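Local structure of snaclec convulxin subunit alpha (Crotalus durissus, 1UMR) at residues Tyr9-His14 with Ala47-Phe52; Tyr16-Glu21 with Trp55-Asn60; Trp30-Gln35 with Ile125-Lys130; Gly71-Asn76 with Thr102-Leu107. The protein activates platelets as a snake venom lectin by binding the platelet collagen receptor glycoprotein VI. All blocks are in the same frame, centred on the assembly; numbering follows the deposited sequence.

In the fold
Contacts 1 to 3 gather round one antiparallel sheet, and contact 4 belongs to a second sheet. Contacts 1 and 2 (centres about 13 Å apart) place successive parts of helix 47-60 against the neighbouring strands 9-11 and 14-20, which are tied together by Tyr-9 O and Tyr-16 N at 2.7 Å. Contact 3, with its centre about 11 Å from that of contact 2, sets helix 25-35 on strand 125-131, whose Phe-127 O lies 2.7 Å from Phe-19 N of strand 14-20. Contact 4 is the remotest from contact 1 (centres about 21 Å apart) and meets contact 3 where Leu-106 CD1 packs 4.3 Å from Ile-125 CD1.

Contact 1 of 4, residues Tyr9-His14 with Ala47-Phe52; sequences YYYDQH and AKEADF
OE1 of Glu-49, whose CB packs 4.0 Å from CE2 of Tyr-11, is gripped twice, by a hydrogen bond with Tyr-16 OH and a salt bridge with Lys-130 NZ, in a polar cluster to which the side chain leads its carboxylate away from that ring. The other oxygen, OE2, takes the backbone N-H of Lys-45, so both carboxylate oxygens of this buried residue are satisfied, and the positive lysine would be expected to favour the ionised form.

Beside it, Tyr-11 and Phe-52 make the main apolar contact. Their ring planes are only 4° from parallel, but the two side chains run past each other in opposite directions and the rings barely overlap. Instead each ring covers the other's methylene: Tyr-11 CB sits 3.5 Å from the centroid of the Phe-52 ring, and Phe-52 CB sits 3.8 Å from the centroid of the Tyr-11 ring. With CG of Tyr-11 opposite its own backbone N (chi1 175°), the ring extends straight from the strand toward the helix. Its hydroxyl ends 3.3 Å from Lys-48 CB, while Lys-48 turns its amine away to the backbone of a neighbouring chain. On the far face of the Tyr-11 ring lies Asp-12 CB, from the type II' turn of Tyr-11 to His-14. Tyr-9 CB meets the edge of the Phe-52 ring at CZ, 3.6 Å away.

The axes of 47-52 and 9-11, a strand outermost within this chain, run nearly antiparallel, 10.8 Å apart at closest, and the Tyr-16 ring of strand 14-20 also meets Phe-52.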
loop_
_atom_site.group_PDB
_atom_site.type_symbol
_atom_site.label_atom_id
_atom_site.label_comp_id
_atom_site.label_asym_id
_atom_site.label_seq_id
_atom_site.Cartn_x
_atom_site.Cartn_y
_atom_site.Cartn_z
ATOM N N TYR A 9 40.628 6.426 39.387
ATOM C CA TYR A 9 39.317 6.234 39.910
ATOM C C TYR A 9 38.643 5.024 39.276
ATOM O O TYR A 9 38.829 4.749 38.048
ATOM C CB TYR A 9 38.514 7.465 39.608
ATOM C CG TYR A 9 38.953 8.683 40.347
ATOM C CD1 TYR A 9 40.218 9.280 40.063
ATOM C CD2 TYR A 9 38.114 9.248 41.345
ATOM C CE1 TYR A 9 40.635 10.434 40.754
ATOM C CE2 TYR A 9 38.550 10.414 42.113
ATOM C CZ TYR A 9 39.790 10.998 41.774
ATOM O OH TYR A 9 40.239 12.100 42.420
ATOM N N TYR A 10 37.867 4.344 40.124
ATOM C CA TYR A 10 36.941 3.270 39.794
ATOM C C TYR A 10 35.563 3.775 39.471
ATOM O O TYR A 10 34.929 4.401 40.308
ATOM C CB TYR A 10 36.795 2.211 40.944
ATOM C CG TYR A 10 36.265 0.895 40.359
ATOM C CD1 TYR A 10 36.848 0.306 39.213
ATOM C CD2 TYR A 10 35.102 0.335 40.828
ATOM C CE1 TYR A 10 36.361 -0.798 38.632
ATOM C CE2 TYR A 10 34.607 -0.829 40.243
ATOM C CZ TYR A 10 35.199 -1.367 39.142
ATOM O OH TYR A 10 34.623 -2.540 38.627
ATOM N N TYR A 11 35.096 3.508 38.247
ATOM C CA TYR A 11 33.707 3.849 37.810
ATOM C C TYR A 11 33.149 2.773 36.847
ATOM O O TYR A 11 33.813 2.351 35.926
ATOM C CB TYR A 11 33.596 5.210 37.169
ATOM C CG TYR A 11 32.185 5.434 36.628
ATOM C CD1 TYR A 11 31.129 5.635 37.489
ATOM C CD2 TYR A 11 31.898 5.236 35.256
ATOM C CE1 TYR A 11 29.764 5.789 37.012
ATOM C CE2 TYR A 11 30.560 5.300 34.754
ATOM C CZ TYR A 11 29.519 5.604 35.644
ATOM O OH TYR A 11 28.266 5.735 35.158
ATOM N N ASP A 12 31.877 2.456 37.028
ATOM C CA ASP A 12 31.242 1.330 36.478
ATOM C C ASP A 12 32.222 0.164 36.471
ATOM O O ASP A 12 32.429 -0.425 37.549
ATOM C CB ASP A 12 30.659 1.682 35.130
ATOM C CG ASP A 12 29.696 0.633 34.586
ATOM O OD1 ASP A 12 29.094 1.044 33.627
ATOM O OD2 ASP A 12 29.436 -0.598 34.992
ATOM N N GLN A 13 32.814 -0.244 35.338
ATOM C CA GLN A 13 33.736 -1.371 35.511
ATOM C C GLN A 13 35.143 -1.091 35.029
ATOM O O GLN A 13 35.846 -2.021 34.612
ATOM C CB GLN A 13 33.195 -2.677 34.865
ATOM C CG GLN A 13 31.706 -2.890 35.027
ATOM C CD GLN A 13 31.173 -4.010 34.148
ATOM O OE1 GLN A 13 31.448 -5.264 34.404
ATOM N NE2 GLN A 13 30.404 -3.623 33.121
ATOM N N HIS A 14 35.568 0.166 35.082
ATOM C CA HIS A 14 36.870 0.511 34.510
ATOM C C HIS A 14 37.603 1.421 35.475
ATOM O O HIS A 14 36.973 2.114 36.267
ATOM C CB HIS A 14 36.643 1.260 33.184
ATOM C CG HIS A 14 35.997 0.423 32.107
ATOM N ND1 HIS A 14 36.730 -0.299 31.176
ATOM C CD2 HIS A 14 34.687 0.225 31.796
ATOM C CE1 HIS A 14 35.898 -1.029 30.444
ATOM N NE2 HIS A 14 34.653 -0.700 30.778
ATOM N N ALA A 47 26.076 8.639 28.466
ATOM C CA ALA A 47 25.879 9.923 29.156
ATOM C C ALA A 47 26.321 9.752 30.599
ATOM O O ALA A 47 27.128 10.531 31.097
ATOM C CB ALA A 47 24.413 10.469 28.966
ATOM N N LYS A 48 26.016 8.616 31.208
ATOM C CA LYS A 48 26.483 8.460 32.607
ATOM C C LYS A 48 28.008 8.449 32.692
ATOM O O LYS A 48 28.556 8.998 33.639
ATOM C CB LYS A 48 25.905 7.191 33.305
ATOM C CG LYS A 48 24.361 7.169 33.643
ATOM C CD LYS A 48 23.827 5.664 33.798
ATOM C CE LYS A 48 22.340 5.446 34.348
ATOM N NZ LYS A 48 22.067 3.922 34.771
ATOM N N GLU A 49 28.691 7.782 31.753
ATOM C CA GLU A 49 30.150 7.733 31.781
ATOM C C GLU A 49 30.731 9.129 31.350
ATOM O O GLU A 49 31.699 9.569 31.908
ATOM C CB GLU A 49 30.683 6.556 30.959
ATOM C CG GLU A 49 32.178 6.474 30.830
ATOM C CD GLU A 49 32.688 5.411 29.831
ATOM O OE1 GLU A 49 33.776 4.837 30.111
ATOM O OE2 GLU A 49 32.055 5.150 28.749
ATOM N N ALA A 50 30.086 9.856 30.443
ATOM C CA ALA A 50 30.518 11.260 30.172
ATOM C C ALA A 50 30.456 12.074 31.425
ATOM O O ALA A 50 31.415 12.763 31.750
ATOM C CB ALA A 50 29.663 12.011 28.998
ATOM N N ASP A 51 29.301 12.053 32.100
ATOM C CA ASP A 51 29.157 12.647 33.468
ATOM C C ASP A 51 30.338 12.294 34.417
ATOM O O ASP A 51 31.064 13.211 34.910
ATOM C CB ASP A 51 27.841 12.196 34.098
ATOM C CG ASP A 51 27.517 12.961 35.357
ATOM O OD1 ASP A 51 26.884 14.011 35.287
ATOM O OD2 ASP A 51 27.875 12.626 36.498
ATOM N N PHE A 52 30.615 10.987 34.579
ATOM C CA PHE A 52 31.634 10.588 35.562
ATOM C C PHE A 52 32.997 11.142 35.094
ATOM O O PHE A 52 33.751 11.687 35.893
ATOM C CB PHE A 52 31.812 9.095 35.726
ATOM C CG PHE A 52 33.117 8.783 36.396
ATOM C CD1 PHE A 52 33.232 8.911 37.812
ATOM C CD2 PHE A 52 34.247 8.463 35.634
ATOM C CE1 PHE A 52 34.490 8.768 38.457
ATOM C CE2 PHE A 52 35.476 8.232 36.231
ATOM C CZ PHE A 52 35.662 8.458 37.645
#

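Contact 2 of 4, residues Tyr16-Glu21 with Trp55-Asn60; sequences YRIFNE and WMVTQN
The side-chain amide of Asn-20 meets the carbonyl oxygen of Asn-60 only 9° out of its own plane. Asn-20 ND2 donates to Asn-60 O over 3.0 Å in a nearly straight bond (169°), although the donor is tilted from the carbonyl plane, and Asn-20 OD1 receives the backbone N-H of Glu-62. The amide of Asn-60 folds back along its helix, its ND2 resting on a lone pair of Met-56 O at 3.0 Å, and its OD1 bonds with Tyr-9 OH. Earlier in the strand, Phe-19 CE1 lies over one face of the Arg-17 guanidinium, toward its rim, and Arg-17 CG over a face of the Phe-19 ring.

Away from the amide bond the contact is apolar. Ile-18 spreads its two branches: CD1 meets Val-57 CG1 at 3.8 Å, and CG2 touches Asn-60 CB at 3.7 Å. Met-56 bends at its thioether (chi3 68°), laying CE on the strand backbone 3.5 Å from Ile-18 N, while its SD lies 3.8 Å from Tyr-16 CB.

Val-128 and Val-68 adjoin Ile-18 and Val-57, making a small aliphatic core. The second helix, 47-60, packs on the sheet holding the N- and C-terminal strands, as in the C-type lectin fold.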
loop_
_atom_site.group_PDB
_atom_site.type_symbol
_atom_site.label_atom_id
_atom_site.label_comp_id
_atom_site.label_asym_id
_atom_site.label_seq_id
_atom_site.Cartn_x
_atom_site.Cartn_y
_atom_site.Cartn_z
ATOM N N TYR A 16 40.046 4.826 35.604
ATOM C CA TYR A 16 40.379 6.078 34.906
ATOM C C TYR A 16 41.429 6.970 35.620
ATOM O O TYR A 16 41.654 6.888 36.821
ATOM C CB TYR A 16 39.114 6.932 34.767
ATOM C CG TYR A 16 37.936 6.249 34.124
ATOM C CD1 TYR A 16 37.196 5.335 34.846
ATOM C CD2 TYR A 16 37.555 6.521 32.746
ATOM C CE1 TYR A 16 36.104 4.726 34.332
ATOM C CE2 TYR A 16 36.465 5.927 32.163
ATOM C CZ TYR A 16 35.700 4.993 33.008
ATOM O OH TYR A 16 34.570 4.358 32.564
ATOM N N ARG A 17 42.076 7.860 34.882
ATOM C CA ARG A 17 42.960 8.832 35.539
ATOM C C ARG A 17 43.375 9.876 34.518
ATOM O O ARG A 17 43.768 9.510 33.440
ATOM C CB ARG A 17 44.193 8.160 36.106
ATOM C CG ARG A 17 45.077 9.255 36.764
ATOM C CD ARG A 17 46.420 8.655 37.215
ATOM N NE ARG A 17 47.355 9.386 38.088
ATOM C CZ ARG A 17 48.547 8.821 38.468
ATOM N NH1 ARG A 17 48.856 7.544 38.095
ATOM N NH2 ARG A 17 49.418 9.490 39.210
ATOM N N ILE A 18 43.217 11.167 34.826
ATOM C CA ILE A 18 43.822 12.220 34.039
ATOM C C ILE A 18 45.313 12.386 34.335
ATOM O O ILE A 18 45.728 12.465 35.471
ATOM C CB ILE A 18 43.054 13.509 34.170
ATOM C CG1 ILE A 18 43.766 14.695 33.481
ATOM C CG2 ILE A 18 42.601 13.816 35.642
ATOM C CD1 ILE A 18 42.792 15.783 33.441
ATOM N N PHE A 19 46.145 12.361 33.314
ATOM C CA PHE A 19 47.552 12.720 33.553
ATOM C C PHE A 19 47.791 14.223 33.233
ATOM O O PHE A 19 47.644 14.649 32.089
ATOM C CB PHE A 19 48.488 11.789 32.779
ATOM C CG PHE A 19 48.482 10.417 33.335
ATOM C CD1 PHE A 19 49.418 10.054 34.351
ATOM C CD2 PHE A 19 47.420 9.534 33.041
ATOM C CE1 PHE A 19 49.365 8.821 34.942
ATOM C CE2 PHE A 19 47.414 8.233 33.612
ATOM C CZ PHE A 19 48.359 7.881 34.603
ATOM N N ASN A 20 48.156 15.018 34.232
ATOM C CA ASN A 20 48.535 16.358 33.917
ATOM C C ASN A 20 49.927 16.508 33.351
ATOM O O ASN A 20 50.789 17.022 34.017
ATOM C CB ASN A 20 48.429 17.127 35.168
ATOM C CG ASN A 20 46.985 17.408 35.540
ATOM O OD1 ASN A 20 46.212 18.283 34.916
ATOM N ND2 ASN A 20 46.584 16.735 36.639
ATOM N N GLU A 21 50.134 16.107 32.113
ATOM C CA GLU A 21 51.414 16.094 31.406
ATOM C C GLU A 21 51.006 16.388 29.968
ATOM O O GLU A 21 49.951 15.905 29.509
ATOM C CB GLU A 21 51.991 14.687 31.315
ATOM C CG GLU A 21 53.375 14.464 31.866
ATOM C CD GLU A 21 53.253 13.499 33.028
ATOM O OE1 GLU A 21 53.110 14.043 34.154
ATOM O OE2 GLU A 21 53.230 12.221 32.815
ATOM N N TRP A 55 33.282 15.103 35.752
ATOM C CA TRP A 55 33.546 15.295 37.162
ATOM C C TRP A 55 34.964 14.939 37.452
ATOM O O TRP A 55 35.706 15.775 37.973
ATOM C CB TRP A 55 32.549 14.470 37.955
ATOM C CG TRP A 55 32.736 14.519 39.402
ATOM C CD1 TRP A 55 32.060 15.340 40.341
ATOM C CD2 TRP A 55 33.613 13.677 40.155
ATOM N NE1 TRP A 55 32.519 15.041 41.607
ATOM C CE2 TRP A 55 33.472 14.046 41.537
ATOM C CE3 TRP A 55 34.528 12.657 39.811
ATOM C CZ2 TRP A 55 34.221 13.433 42.561
ATOM C CZ3 TRP A 55 35.264 12.035 40.827
ATOM C CH2 TRP A 55 35.117 12.446 42.189
ATOM N N MET A 56 35.413 13.738 37.068
ATOM C CA MET A 56 36.762 13.376 37.487
ATOM C C MET A 56 37.757 14.413 36.948
ATOM O O MET A 56 38.717 14.797 37.631
ATOM C CB MET A 56 37.152 11.966 37.046
ATOM C CG MET A 56 38.381 11.542 37.666
ATOM S SD MET A 56 39.191 10.125 36.843
ATOM C CE MET A 56 39.714 10.817 35.246
ATOM N N VAL A 57 37.550 14.881 35.722
ATOM C CA VAL A 57 38.573 15.750 35.173
ATOM C C VAL A 57 38.491 17.128 35.875
ATOM O O VAL A 57 39.527 17.743 36.233
ATOM C CB VAL A 57 38.346 15.945 33.691
ATOM C CG1 VAL A 57 39.258 17.213 33.107
ATOM C CG2 VAL A 57 38.521 14.560 32.891
ATOM N N THR A 58 37.254 17.616 36.071
ATOM C CA THR A 58 37.050 18.819 36.867
ATOM C C THR A 58 37.832 18.807 38.194
ATOM O O THR A 58 38.453 19.815 38.578
ATOM C CB THR A 58 35.584 19.057 37.037
ATOM O OG1 THR A 58 35.117 19.641 35.817
ATOM C CG2 THR A 58 35.296 20.219 37.998
ATOM N N GLN A 59 37.851 17.661 38.862
ATOM C CA GLN A 59 38.479 17.593 40.174
ATOM C C GLN A 59 39.931 17.346 40.097
ATOM O O GLN A 59 40.527 17.400 41.128
ATOM C CB GLN A 59 37.936 16.468 41.125
ATOM C CG GLN A 59 36.430 16.356 41.249
ATOM C CD GLN A 59 35.839 17.599 41.819
ATOM O OE1 GLN A 59 36.312 18.012 42.858
ATOM N NE2 GLN A 59 34.824 18.228 41.130
ATOM N N ASN A 60 40.532 16.958 38.962
ATOM C CA ASN A 60 41.968 16.667 39.061
ATOM C C ASN A 60 42.762 17.420 38.076
ATOM O O ASN A 60 44.008 17.357 38.069
ATOM C CB ASN A 60 42.286 15.172 39.023
ATOM C CG ASN A 60 41.559 14.384 40.195
ATOM O OD1 ASN A 60 42.214 13.932 41.116
ATOM N ND2 ASN A 60 40.219 14.292 40.153
#

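Contact 3 of 4, residues Trp30-Gln35 with Ile125-Lys130; sequences WFCTKQ and IPFVCK
A covalent bond dominates this contact: Cys-32 on helix 25-35 and Cys-129 on strand 125-131 are joined through their SG atoms at 2.1 Å. In each cysteine SG stands opposite the carbonyl carbon, and the torsion about the sulfur bridge, chi3 -80°, is left-handed and near the relaxed right angle. The two CA atoms are drawn to within 5.4 Å, while the axes of the segments approach to 8.3 Å.

The aromatic contact lies next to the bridge. Phe-31 and Phe-127 reach out from helix and strand and cross at about a right angle, their planes 74° apart and their centroids 5.6 Å apart. Phe-31 CD1 touches Phe-127 near its plane, at the CE2-CZ edge, 3.5 Å from CZ. Phe-127 has CG between its backbone N and carbonyl carbon (chi1 56°), which turns the ring out from the strand toward the helix, against Phe-31 and Cys-32 SG. Phe-19 of the adjoining strand 14-20 adds an edge-to-face pair with Phe-31.

A sulfur-aromatic contact links the groups: Cys-32 SG approaches Phe-127 obliquely, 3.9 Å from CD2. Cys-129 SG makes a looser apolar contact at the edge of the Phe-31 ring.

No hydrogen bond spans the segments; the disulfide and apolar contacts hold helix to strand. This disulfide, a hallmark of C-type lectin domains, ties the first helix to the last strand within an apolar setting, as suits a secreted protein.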
loop_
_atom_site.group_PDB
_atom_site.type_symbol
_atom_site.label_atom_id
_atom_site.label_comp_id
_atom_site.label_asym_id
_atom_site.label_seq_id
_atom_site.Cartn_x
_atom_site.Cartn_y
_atom_site.Cartn_z
ATOM N N TRP A 30 49.948 6.082 23.531
ATOM C CA TRP A 30 50.951 5.040 23.824
ATOM C C TRP A 30 51.279 5.032 25.335
ATOM O O TRP A 30 51.322 3.967 26.011
ATOM C CB TRP A 30 52.202 5.362 23.085
ATOM C CG TRP A 30 53.381 4.360 23.104
ATOM C CD1 TRP A 30 53.387 2.971 23.398
ATOM C CD2 TRP A 30 54.744 4.727 22.869
ATOM N NE1 TRP A 30 54.689 2.507 23.295
ATOM C CE2 TRP A 30 55.524 3.550 22.939
ATOM C CE3 TRP A 30 55.365 5.930 22.457
ATOM C CZ2 TRP A 30 56.900 3.545 22.648
ATOM C CZ3 TRP A 30 56.755 5.930 22.235
ATOM C CH2 TRP A 30 57.492 4.744 22.316
ATOM N N PHE A 31 51.511 6.215 25.867
ATOM C CA PHE A 31 51.648 6.265 27.306
ATOM C C PHE A 31 50.469 5.468 28.028
ATOM O O PHE A 31 50.732 4.647 28.941
ATOM C CB PHE A 31 51.728 7.721 27.752
ATOM C CG PHE A 31 51.871 7.881 29.259
ATOM C CD1 PHE A 31 50.720 7.960 30.069
ATOM C CD2 PHE A 31 53.159 7.902 29.875
ATOM C CE1 PHE A 31 50.833 8.067 31.514
ATOM C CE2 PHE A 31 53.278 7.931 31.299
ATOM C CZ PHE A 31 52.093 8.049 32.122
ATOM N N CYS A 32 49.202 5.715 27.659
ATOM C CA CYS A 32 48.089 5.006 28.361
ATOM C C CYS A 32 48.364 3.496 28.326
ATOM O O CYS A 32 48.266 2.804 29.303
ATOM C CB CYS A 32 46.706 5.302 27.779
ATOM S SG CYS A 32 46.260 6.959 28.209
ATOM N N THR A 33 48.830 3.031 27.186
ATOM C CA THR A 33 48.894 1.634 26.896
ATOM C C THR A 33 49.910 0.960 27.858
ATOM O O THR A 33 49.813 -0.265 28.195
ATOM C CB THR A 33 49.317 1.687 25.375
ATOM O OG1 THR A 33 48.282 1.189 24.443
ATOM C CG2 THR A 33 50.633 1.107 25.078
ATOM N N LYS A 34 50.885 1.763 28.306
ATOM C CA LYS A 34 51.978 1.261 29.095
ATOM C C LYS A 34 51.510 1.154 30.576
ATOM O O LYS A 34 52.160 0.493 31.322
ATOM C CB LYS A 34 53.224 2.173 29.040
ATOM C CG LYS A 34 53.880 2.348 27.598
ATOM C CD LYS A 34 54.991 3.428 27.696
ATOM C CE LYS A 34 55.888 3.501 26.446
ATOM N NZ LYS A 34 56.665 4.771 26.498
ATOM N N GLN A 35 50.405 1.811 30.958
ATOM C CA GLN A 35 49.928 1.839 32.319
ATOM C C GLN A 35 49.341 0.509 32.726
ATOM O O GLN A 35 49.409 0.194 33.869
ATOM C CB GLN A 35 48.896 2.967 32.513
ATOM C CG GLN A 35 49.436 4.392 32.420
ATOM C CD GLN A 35 50.909 4.513 32.828
ATOM O OE1 GLN A 35 51.820 4.663 31.964
ATOM N NE2 GLN A 35 51.161 4.391 34.109
ATOM N N ILE A 125 48.723 18.162 25.020
ATOM C CA ILE A 125 47.859 18.449 26.133
ATOM C C ILE A 125 47.786 17.263 27.142
ATOM O O ILE A 125 48.300 16.157 26.876
ATOM C CB ILE A 125 46.473 18.868 25.679
ATOM C CG1 ILE A 125 45.931 17.863 24.647
ATOM C CG2 ILE A 125 46.479 20.273 25.052
ATOM C CD1 ILE A 125 44.459 18.058 24.346
ATOM N N PRO A 126 47.213 17.544 28.329
ATOM C CA PRO A 126 46.912 16.488 29.285
ATOM C C PRO A 126 45.895 15.561 28.611
ATOM O O PRO A 126 45.378 15.897 27.522
ATOM C CB PRO A 126 46.356 17.222 30.528
ATOM C CG PRO A 126 46.036 18.624 30.060
ATOM C CD PRO A 126 46.820 18.879 28.821
ATOM N N PHE A 127 45.644 14.408 29.241
ATOM C CA PHE A 127 44.854 13.374 28.640
ATOM C C PHE A 127 44.356 12.456 29.734
ATOM O O PHE A 127 44.950 12.455 30.871
ATOM C CB PHE A 127 45.728 12.633 27.663
ATOM C CG PHE A 127 46.941 12.088 28.264
ATOM C CD1 PHE A 127 48.080 12.835 28.317
ATOM C CD2 PHE A 127 46.978 10.792 28.765
ATOM C CE1 PHE A 127 49.279 12.326 28.858
ATOM C CE2 PHE A 127 48.184 10.289 29.268
ATOM C CZ PHE A 127 49.352 11.106 29.314
ATOM N N VAL A 128 43.266 11.720 29.421
ATOM C CA VAL A 128 42.703 10.747 30.341
ATOM C C VAL A 128 42.954 9.352 29.884
ATOM O O VAL A 128 42.791 9.090 28.714
ATOM C CB VAL A 128 41.178 11.016 30.541
ATOM C CG1 VAL A 128 40.464 9.960 31.496
ATOM C CG2 VAL A 128 41.013 12.370 31.123
ATOM N N CYS A 129 43.411 8.464 30.793
ATOM C CA CYS A 129 43.586 7.032 30.513
ATOM C C CYS A 129 42.413 6.163 31.047
ATOM O O CYS A 129 41.748 6.521 32.039
ATOM C CB CYS A 129 44.864 6.508 31.094
ATOM S SG CYS A 129 46.331 7.172 30.266
ATOM N N LYS A 130 42.113 5.066 30.369
ATOM C CA LYS A 130 41.058 4.135 30.794
ATOM C C LYS A 130 41.470 2.699 30.580
ATOM O O LYS A 130 42.177 2.364 29.635
ATOM C CB LYS A 130 39.688 4.454 30.189
ATOM C CG LYS A 130 38.625 3.286 30.168
ATOM C CD LYS A 130 37.419 3.724 29.291
ATOM C CE LYS A 130 36.307 2.624 29.133
ATOM N NZ LYS A 130 35.059 3.148 28.519
#

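Contact 4 of 4, residues Gly71-Asn76 with Thr102-Leu107; sequences GLRVQN and TKCSLL
Val-74 and Lys-103 join antiparallel strands 67-74 and 104-108 of the three-stranded sheet, beside a classic beta bulge in which Lys-103 and Cys-104 both face Ala-119 of strand 117-119, on the other neighbour. The tight part lies along the backbones and at Ser-105. Val-74 N donates to Lys-103 O at 2.8 Å and 166°, and the same oxygen lies 3.3 Å from Arg-73 CA in a CA-H...O contact. Two residues along, Ser-105 OG reaches a lone pair of Leu-72 O at 3.0 Å. OG of Ser-105 stands between the backbone N and carbonyl carbon (chi1 61°), which turns it toward strand 67-74, 3.4 Å from Leu-72 CB. Leu-72 to Val-74 pair with an antiparallel strand of a neighbouring chain, so the sheet continues across the interface, as expected of snaclec dimers.

The side chains of Arg-73 and Lys-103 are looser and partly exposed. Arg-73 is extended, with CD 4.1 Å from Cys-104 SG and the sulfur, bonded to Cys-121, over one face of the guanidinium. Lys-103 stretches along Val-74, CG 3.8 Å from Val-74 CB, yet its NZ bonds to two carbonyl oxygens, that of Glu-78 and, at 3.0 Å, Asn-76 O.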
loop_
_atom_site.group_PDB
_atom_site.type_symbol
_atom_site.label_atom_id
_atom_site.label_comp_id
_atom_site.label_asym_id
_atom_site.label_seq_id
_atom_site.Cartn_x
_atom_site.Cartn_y
_atom_site.Cartn_z
ATOM N N GLY A 71 39.966 9.411 23.139
ATOM C CA GLY A 71 40.549 8.347 22.318
ATOM C C GLY A 71 39.884 8.265 20.933
ATOM O O GLY A 71 40.007 7.242 20.230
ATOM N N LEU A 72 39.195 9.323 20.491
ATOM C CA LEU A 72 38.545 9.220 19.174
ATOM C C LEU A 72 39.405 9.792 18.120
ATOM O O LEU A 72 39.910 10.977 18.200
ATOM C CB LEU A 72 37.225 9.960 19.175
ATOM C CG LEU A 72 35.913 9.247 19.268
ATOM C CD1 LEU A 72 34.752 10.351 19.173
ATOM C CD2 LEU A 72 35.663 8.112 18.199
ATOM N N ARG A 73 39.542 9.045 17.048
ATOM C CA ARG A 73 40.455 9.591 16.019
ATOM C C ARG A 73 39.902 9.201 14.653
ATOM O O ARG A 73 39.281 8.117 14.531
ATOM C CB ARG A 73 41.920 9.139 16.280
ATOM C CG ARG A 73 42.954 9.206 15.047
ATOM C CD ARG A 73 44.510 9.050 15.400
ATOM N NE ARG A 73 45.361 9.698 14.360
ATOM C CZ ARG A 73 46.664 10.252 14.402
ATOM N NH1 ARG A 73 47.511 10.260 15.457
ATOM N NH2 ARG A 73 47.114 10.855 13.274
ATOM N N VAL A 74 40.107 10.062 13.636
ATOM C CA VAL A 74 39.749 9.739 12.234
ATOM C C VAL A 74 40.617 8.586 11.657
ATOM O O VAL A 74 41.835 8.589 11.815
ATOM C CB VAL A 74 39.973 10.989 11.330
ATOM C CG1 VAL A 74 39.720 10.670 9.805
ATOM C CG2 VAL A 74 39.124 12.211 11.810
ATOM N N GLN A 75 40.040 7.616 10.959
ATOM C CA GLN A 75 40.863 6.494 10.467
ATOM C C GLN A 75 41.354 6.819 9.035
ATOM O O GLN A 75 42.292 6.242 8.528
ATOM C CB GLN A 75 40.076 5.135 10.474
ATOM C CG GLN A 75 39.549 4.716 11.879
ATOM C CD GLN A 75 40.771 4.577 12.875
ATOM O OE1 GLN A 75 41.571 3.664 12.721
ATOM N NE2 GLN A 75 40.929 5.542 13.819
ATOM N N ASN A 76 40.649 7.676 8.361
ATOM C CA ASN A 76 40.888 7.896 6.912
ATOM C C ASN A 76 42.274 8.415 6.719
ATOM O O ASN A 76 42.766 9.236 7.511
ATOM C CB ASN A 76 39.964 8.969 6.400
ATOM C CG ASN A 76 38.540 8.702 6.711
ATOM O OD1 ASN A 76 37.657 8.637 5.808
ATOM N ND2 ASN A 76 38.244 8.672 7.959
ATOM N N THR A 102 42.352 18.253 11.424
ATOM C CA THR A 102 41.940 18.094 12.832
ATOM C C THR A 102 41.307 16.734 12.949
ATOM O O THR A 102 40.069 16.617 12.862
ATOM C CB THR A 102 40.927 19.187 13.314
ATOM O OG1 THR A 102 39.823 19.391 12.372
ATOM C CG2 THR A 102 41.620 20.642 13.389
ATOM N N LYS A 103 42.170 15.726 13.111
ATOM C CA LYS A 103 41.785 14.316 13.090
ATOM C C LYS A 103 41.696 13.615 14.508
ATOM O O LYS A 103 41.266 12.449 14.630
ATOM C CB LYS A 103 42.791 13.549 12.240
ATOM C CG LYS A 103 42.594 13.641 10.751
ATOM C CD LYS A 103 43.753 12.807 10.008
ATOM C CE LYS A 103 43.339 12.564 8.494
ATOM N NZ LYS A 103 44.449 11.678 7.923
ATOM N N CYS A 104 42.137 14.333 15.537
ATOM C CA CYS A 104 41.985 13.895 16.915
ATOM C C CYS A 104 40.792 14.530 17.648
ATOM O O CYS A 104 39.902 15.207 17.034
ATOM C CB CYS A 104 43.324 14.103 17.631
ATOM S SG CYS A 104 44.311 12.819 16.969
ATOM N N SER A 105 40.710 14.305 18.967
ATOM C CA SER A 105 39.587 14.891 19.729
ATOM C C SER A 105 39.891 15.145 21.182
ATOM O O SER A 105 40.882 14.666 21.733
ATOM C CB SER A 105 38.348 14.059 19.620
ATOM O OG SER A 105 38.727 12.833 20.170
ATOM N N LEU A 106 39.059 15.997 21.782
ATOM C CA LEU A 106 39.393 16.556 23.055
ATOM C C LEU A 106 38.172 17.019 23.871
ATOM O O LEU A 106 37.042 17.078 23.343
ATOM C CB LEU A 106 40.437 17.651 22.829
ATOM C CG LEU A 106 40.288 19.172 22.700
ATOM C CD1 LEU A 106 41.399 19.662 21.847
ATOM C CD2 LEU A 106 39.011 19.662 22.201
ATOM N N LEU A 107 38.367 17.209 25.191
ATOM C CA LEU A 107 37.340 17.887 26.009
ATOM C C LEU A 107 37.905 19.277 26.424
ATOM O O LEU A 107 39.120 19.428 26.618
ATOM C CB LEU A 107 37.140 17.069 27.282
ATOM C CG LEU A 107 36.119 15.896 27.478
ATOM C CD1 LEU A 107 35.279 15.475 26.310
ATOM C CD2 LEU A 107 36.736 14.694 28.240
#